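Local structure of carbon monoxide dehydrogenase (6T7J) at residues 457-462 / 552-557; 463-468 / 611-616. The protein probably catalyses the reversible oxidation of carbon monoxide to carbon dioxide at a nickel-iron-sulfur cluster, captured here in a nickel-free form. All blocks are in the same frame, centred on the assembly; numbering follows the deposited sequence.

Interaction 1 of 2, residues 457-462 / 552-557; sequences KHNYSH and APEWMS
Glu554 OE2 accepts a hydrogen bond from His462 N at 3.0 Å on its anti side, tilted out of the carboxylate plane. The bond is nearly straight, at 168°. Ser461 N lies equally near Glu554 OE2. The other oxygen, Glu554 OE1, takes the Asn459 N-H at 2.9 Å on its syn side, more bent at 145°. One buried carboxylate meets the N-terminal end of helix 460-471, from the N-cap residue Asn459 to His462, where a helix dipole would probably favour its negative charge. An extended chain beyond CG (chi2 169°) carries it to these backbone N-H groups. Glu554 CG also sits over one face of the His462 ring in a CH-pi contact, 4.1 Å from the centroid, and the carboxylate stacks on the ring, Glu554 CD lying 3.3 Å from His462 CD2. Pro553 CG approaches His462 ND1 obliquely at 3.4 Å, while Pro553 CB meets Ser461 CB. With an alanine here instead of Glu554, the Asn459 and His462 N-H groups would probably lose their acceptor, and the imidazole its stacked neighbour. His462 NE2 bonds to O of Cys451, a cluster-pocket residue. The contact joins the start of helix 460-471 to the loop between strand 548-552 and helix 558-569, helix 480-489 packing against Asn459 and His462.

Interaction 2 of 2, residues 463-468 / 611-616; sequences VTLAKE and VKAAET
Leu465 lays its CD1 methyl against the backbone and methyl group of Ala614, with Leu465 CD1 3.6 Å from Ala614 CA and equally near Ala614 CB. CG stands opposite the backbone nitrogen across the first torsion (chi1 -177°), and this carries the end of the side chain nearer the facing helix although its CB does not point there. The same methyl also reaches Ala613 CB, more loosely, at 4.4 Å. One turn further along, Glu468 CB meets Ala614 CB at 3.6 Å, so the small alanine fits between Leu465 and Glu468. At the other end of the overlap, Thr464 turns its CG2 methyl to Val611 CG2 at 4.0 Å, while its OG1 bonds to Tyr460 O of its own helix. The Glu468 chain bends at chi2 (-66°), bringing OE2 alongside Val611 CG1, whereas OE1 forms a salt bridge with Lys471.

No hydrogen bond crosses the interface; apolar contacts, chiefly of methyl groups, carry most of it. The axes of helix segments 463-468 and 611-616 approach to 8.9 Å, and their N-to-C directions differ by 37°. Alanine at the nearest CA pair, Leu465 with Ala614, is consistent with this separation. Helix 460-471 follows strand 444-448 and helix 610-627 follows strand 604-606, so two roughly parallel helices pack beside a six-stranded parallel sheet (strand order 3-2-1-4-5-6) in a Rossmann-like alpha/beta domain, while helix 480-489 touches Val463 and Ala466.

Helix 460-471 serves both contacts: its first turn meets the loop of interaction 1, and the next turns pack on helix 610-627 in interaction 2. Their centres are 12 Å apart, and they touch where Pro553 CG lies 4.2 Å from Leu465 CD2. Pro610, at the start of helix 610-627, also packs on Tyr460 and Ser461, extending the second interface toward the first. Interaction 1 is the one beside the broken cluster: the His462 side chain is about 7 Å from it, and Met556 and Ser557, farther along the same loop, touch it. Interaction 2 lies farther out, its centre about 20 Å from the chain centre against 12 Å for interaction 1.

Interaction 1 of 2, residues 457-462 / 552-557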
loop_
_atom_site.group_PDB
_atom_site.type_symbol
_atom_site.label_atom_id
_atom_site.label_comp_id
_atom_site.label_asym_id
_atom_site.label_seq_id
_atom_site.Cartn_x
_atom_site.Cartn_y
_atom_site.Cartn_z
ATOM N N LYS A 457 8.383 3.444 28.884
ATOM C CA LYS A 457 7.804 2.765 30.037
ATOM C C LYS A 457 6.317 2.512 29.814
ATOM O O LYS A 457 5.581 3.399 29.370
ATOM C CB LYS A 457 8.022 3.589 31.306
ATOM C CG LYS A 457 7.587 2.871 32.573
ATOM C CD LYS A 457 8.071 3.578 33.823
ATOM C CE LYS A 457 7.764 2.752 35.063
ATOM N NZ LYS A 457 8.386 3.325 36.291
ATOM N N HIS A 458 5.880 1.294 30.129
ATOM C CA HIS A 458 4.552 0.831 29.742
ATOM C C HIS A 458 3.464 1.617 30.467
ATOM O O HIS A 458 3.382 1.596 31.701
ATOM C CB HIS A 458 4.416 -0.662 30.023
ATOM C CG HIS A 458 3.060 -1.210 29.713
ATOM N ND1 HIS A 458 2.276 -1.837 30.657
ATOM C CD2 HIS A 458 2.343 -1.218 28.564
ATOM C CE1 HIS A 458 1.136 -2.210 30.103
ATOM N NE2 HIS A 458 1.152 -1.846 28.833
ATOM N N ASN A 459 2.635 2.314 29.688
ATOM C CA ASN A 459 1.497 3.095 30.165
ATOM C C ASN A 459 1.911 4.278 31.031
ATOM O O ASN A 459 1.048 5.028 31.496
ATOM C CB ASN A 459 0.511 2.211 30.935
ATOM C CG ASN A 459 -0.288 1.297 30.025
ATOM O OD1 ASN A 459 -0.439 1.565 28.832
ATOM N ND2 ASN A 459 -0.804 0.212 30.586
ATOM N N TYR A 460 3.216 4.477 31.242
ATOM C CA TYR A 460 3.651 5.579 32.096
ATOM C C TYR A 460 3.335 6.931 31.470
ATOM O O TYR A 460 2.842 7.835 32.154
ATOM C CB TYR A 460 5.146 5.475 32.397
ATOM C CG TYR A 460 5.645 6.592 33.292
ATOM C CD1 TYR A 460 5.403 6.571 34.659
ATOM C CD2 TYR A 460 6.340 7.674 32.766
ATOM C CE1 TYR A 460 5.846 7.593 35.480
ATOM C CE2 TYR A 460 6.787 8.700 33.580
ATOM C CZ TYR A 460 6.537 8.654 34.935
ATOM O OH TYR A 460 6.980 9.669 35.749
ATOM N N SER A 461 3.613 7.094 30.176
ATOM C CA SER A 461 3.378 8.390 29.549
ATOM C C SER A 461 1.887 8.684 29.430
ATOM O O SER A 461 1.460 9.819 29.666
ATOM C CB SER A 461 4.068 8.454 28.187
ATOM O OG SER A 461 5.462 8.663 28.339
ATOM N N HIS A 462 1.079 7.676 29.089
ATOM C CA HIS A 462 -0.370 7.850 29.063
ATOM C C HIS A 462 -0.870 8.483 30.360
ATOM O O HIS A 462 -1.446 9.582 30.364
ATOM C CB HIS A 462 -1.057 6.498 28.840
ATOM C CG HIS A 462 -0.899 5.947 27.455
ATOM N ND1 HIS A 462 -1.126 6.696 26.321
ATOM C CD2 HIS A 462 -0.550 4.711 27.026
ATOM C CE1 HIS A 462 -0.918 5.948 25.252
ATOM N NE2 HIS A 462 -0.566 4.739 25.652
ATOM N N ALA A 552 -0.311 11.152 21.141
ATOM C CA ALA A 552 -0.086 9.708 21.089
ATOM C C ALA A 552 1.202 9.425 21.854
ATOM O O ALA A 552 2.296 9.410 21.267
ATOM C CB ALA A 552 -0.005 9.207 19.649
ATOM N N PRO A 553 1.120 9.194 23.166
ATOM C CA PRO A 553 2.350 9.149 23.975
ATOM C C PRO A 553 3.208 7.918 23.741
ATOM O O PRO A 553 4.428 7.993 23.926
ATOM C CB PRO A 553 1.827 9.196 25.419
ATOM C CG PRO A 553 0.389 9.604 25.318
ATOM C CD PRO A 553 -0.090 9.103 23.995
ATOM N N GLU A 554 2.622 6.782 23.366
ATOM C CA GLU A 554 3.360 5.522 23.298
ATOM C C GLU A 554 3.005 4.752 22.032
ATOM O O GLU A 554 2.932 3.517 22.035
ATOM C CB GLU A 554 3.097 4.665 24.539
ATOM C CG GLU A 554 3.294 5.397 25.861
ATOM C CD GLU A 554 2.779 4.617 27.053
ATOM O OE1 GLU A 554 2.662 3.377 26.955
ATOM O OE2 GLU A 554 2.493 5.245 28.093
ATOM N N TRP A 555 2.803 5.466 20.928
ATOM C CA TRP A 555 2.318 4.847 19.702
ATOM C C TRP A 555 3.352 3.883 19.117
ATOM O O TRP A 555 4.557 3.991 19.362
ATOM C CB TRP A 555 1.964 5.916 18.668
ATOM C CG TRP A 555 3.159 6.597 18.076
ATOM C CD1 TRP A 555 3.785 7.713 18.548
ATOM C CD2 TRP A 555 3.874 6.205 16.894
ATOM N NE1 TRP A 555 4.846 8.039 17.738
ATOM C CE2 TRP A 555 4.922 7.130 16.717
ATOM C CE3 TRP A 555 3.728 5.164 15.971
ATOM C CZ2 TRP A 555 5.820 7.044 15.654
ATOM C CZ3 TRP A 555 4.620 5.080 14.919
ATOM C CH2 TRP A 555 5.653 6.014 14.769
ATOM N N MET A 556 2.854 2.924 18.332
ATOM C CA MET A 556 3.718 2.016 17.578
ATOM C C MET A 556 3.180 1.631 16.208
ATOM O O MET A 556 3.982 1.263 15.341
ATOM C CB MET A 556 3.988 0.731 18.375
ATOM C CG MET A 556 2.772 -0.171 18.566
ATOM S SD MET A 556 2.483 -1.352 17.227
ATOM C CE MET A 556 0.791 -1.839 17.571
ATOM N N SER A 557 1.874 1.696 15.966
ATOM C CA SER A 557 1.279 1.156 14.754
ATOM C C SER A 557 1.234 2.196 13.639
ATOM O O SER A 557 1.287 3.405 13.873
ATOM C CB SER A 557 -0.134 0.643 15.037
ATOM O OG SER A 557 -1.055 1.718 15.122
#

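Interaction 2 of 2, residues 463-468 / 611-616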
loop_
_atom_site.group_PDB
_atom_site.type_symbol
_atom_site.label_atom_id
_atom_site.label_comp_id
_atom_site.label_asym_id
_atom_site.label_seq_id
_atom_site.Cartn_x
_atom_site.Cartn_y
_atom_site.Cartn_z
ATOM N N VAL A 463 -0.623 7.802 31.482
ATOM C CA VAL A 463 -1.191 8.231 32.755
ATOM C C VAL A 463 -0.543 9.525 33.232
ATOM O O VAL A 463 -1.223 10.404 33.772
ATOM C CB VAL A 463 -1.071 7.112 33.804
ATOM C CG1 VAL A 463 0.372 6.676 33.978
ATOM C CG2 VAL A 463 -1.625 7.587 35.119
ATOM N N THR A 464 0.772 9.672 33.043
ATOM C CA THR A 464 1.440 10.877 33.524
ATOM C C THR A 464 0.964 12.110 32.764
ATOM O O THR A 464 0.705 13.157 33.371
ATOM C CB THR A 464 2.959 10.722 33.422
ATOM O OG1 THR A 464 3.406 9.750 34.376
ATOM C CG2 THR A 464 3.654 12.042 33.712
ATOM N N LEU A 465 0.821 12.004 31.439
ATOM C CA LEU A 465 0.294 13.120 30.665
ATOM C C LEU A 465 -1.138 13.440 31.068
ATOM O O LEU A 465 -1.490 14.614 31.247
ATOM C CB LEU A 465 0.374 12.803 29.171
ATOM C CG LEU A 465 -0.074 13.932 28.243
ATOM C CD1 LEU A 465 0.868 15.110 28.360
ATOM C CD2 LEU A 465 -0.146 13.451 26.810
ATOM N N ALA A 466 -1.980 12.411 31.222
ATOM C CA ALA A 466 -3.359 12.654 31.635
ATOM C C ALA A 466 -3.415 13.364 32.986
ATOM O O ALA A 466 -4.182 14.322 33.162
ATOM C CB ALA A 466 -4.128 11.334 31.685
ATOM N N LYS A 467 -2.601 12.912 33.945
ATOM C CA LYS A 467 -2.567 13.520 35.271
ATOM C C LYS A 467 -2.122 14.974 35.198
ATOM O O LYS A 467 -2.762 15.865 35.774
ATOM C CB LYS A 467 -1.619 12.735 36.179
ATOM C CG LYS A 467 -2.182 11.474 36.803
ATOM C CD LYS A 467 -1.220 10.970 37.872
ATOM C CE LYS A 467 -1.300 9.467 38.058
ATOM N NZ LYS A 467 -2.459 9.072 38.904
ATOM N N GLU A 468 -0.998 15.225 34.521
ATOM C CA GLU A 468 -0.466 16.578 34.443
ATOM C C GLU A 468 -1.433 17.515 33.738
ATOM O O GLU A 468 -1.460 18.713 34.037
ATOM C CB GLU A 468 0.885 16.575 33.729
ATOM C CG GLU A 468 2.012 15.926 34.516
ATOM C CD GLU A 468 2.363 16.698 35.775
ATOM O OE1 GLU A 468 2.324 16.097 36.870
ATOM O OE2 GLU A 468 2.675 17.904 35.669
ATOM N N VAL A 611 6.006 14.852 31.044
ATOM C CA VAL A 611 5.845 16.119 31.757
ATOM C C VAL A 611 6.198 17.295 30.852
ATOM O O VAL A 611 5.494 18.317 30.827
ATOM C CB VAL A 611 6.693 16.112 33.043
ATOM C CG1 VAL A 611 6.331 17.298 33.928
ATOM C CG2 VAL A 611 6.504 14.801 33.792
ATOM N N LYS A 612 7.295 17.172 30.099
ATOM C CA LYS A 612 7.639 18.180 29.099
ATOM C C LYS A 612 6.508 18.355 28.092
ATOM O O LYS A 612 6.123 19.484 27.757
ATOM C CB LYS A 612 8.929 17.780 28.382
ATOM C CG LYS A 612 10.210 18.271 29.030
ATOM C CD LYS A 612 11.275 18.533 27.971
ATOM C CE LYS A 612 12.678 18.377 28.535
ATOM N NZ LYS A 612 13.502 17.436 27.722
ATOM N N ALA A 613 5.975 17.237 27.590
ATOM C CA ALA A 613 4.887 17.298 26.621
ATOM C C ALA A 613 3.645 17.936 27.227
ATOM O O ALA A 613 2.924 18.673 26.548
ATOM C CB ALA A 613 4.572 15.898 26.099
ATOM N N ALA A 614 3.379 17.660 28.506
ATOM C CA ALA A 614 2.253 18.296 29.180
ATOM C C ALA A 614 2.432 19.804 29.238
ATOM O O ALA A 614 1.489 20.560 28.978
ATOM C CB ALA A 614 2.092 17.724 30.586
ATOM N N GLU A 615 3.641 20.260 29.571
ATOM C CA GLU A 615 3.891 21.697 29.632
ATOM C C GLU A 615 3.744 22.343 28.260
ATOM O O GLU A 615 3.162 23.430 28.134
ATOM C CB GLU A 615 5.277 21.965 30.215
ATOM C CG GLU A 615 5.323 21.874 31.731
ATOM C CD GLU A 615 6.652 21.362 32.245
ATOM O OE1 GLU A 615 7.701 21.810 31.735
ATOM O OE2 GLU A 615 6.646 20.513 33.161
ATOM N N THR A 616 4.247 21.682 27.213
ATOM C CA THR A 616 4.126 22.241 25.867
ATOM C C THR A 616 2.670 22.289 25.414
ATOM O O THR A 616 2.226 23.288 24.834
ATOM C CB THR A 616 4.958 21.435 24.871
ATOM O OG1 THR A 616 6.303 21.313 25.350
ATOM C CG2 THR A 616 4.971 22.125 23.513
#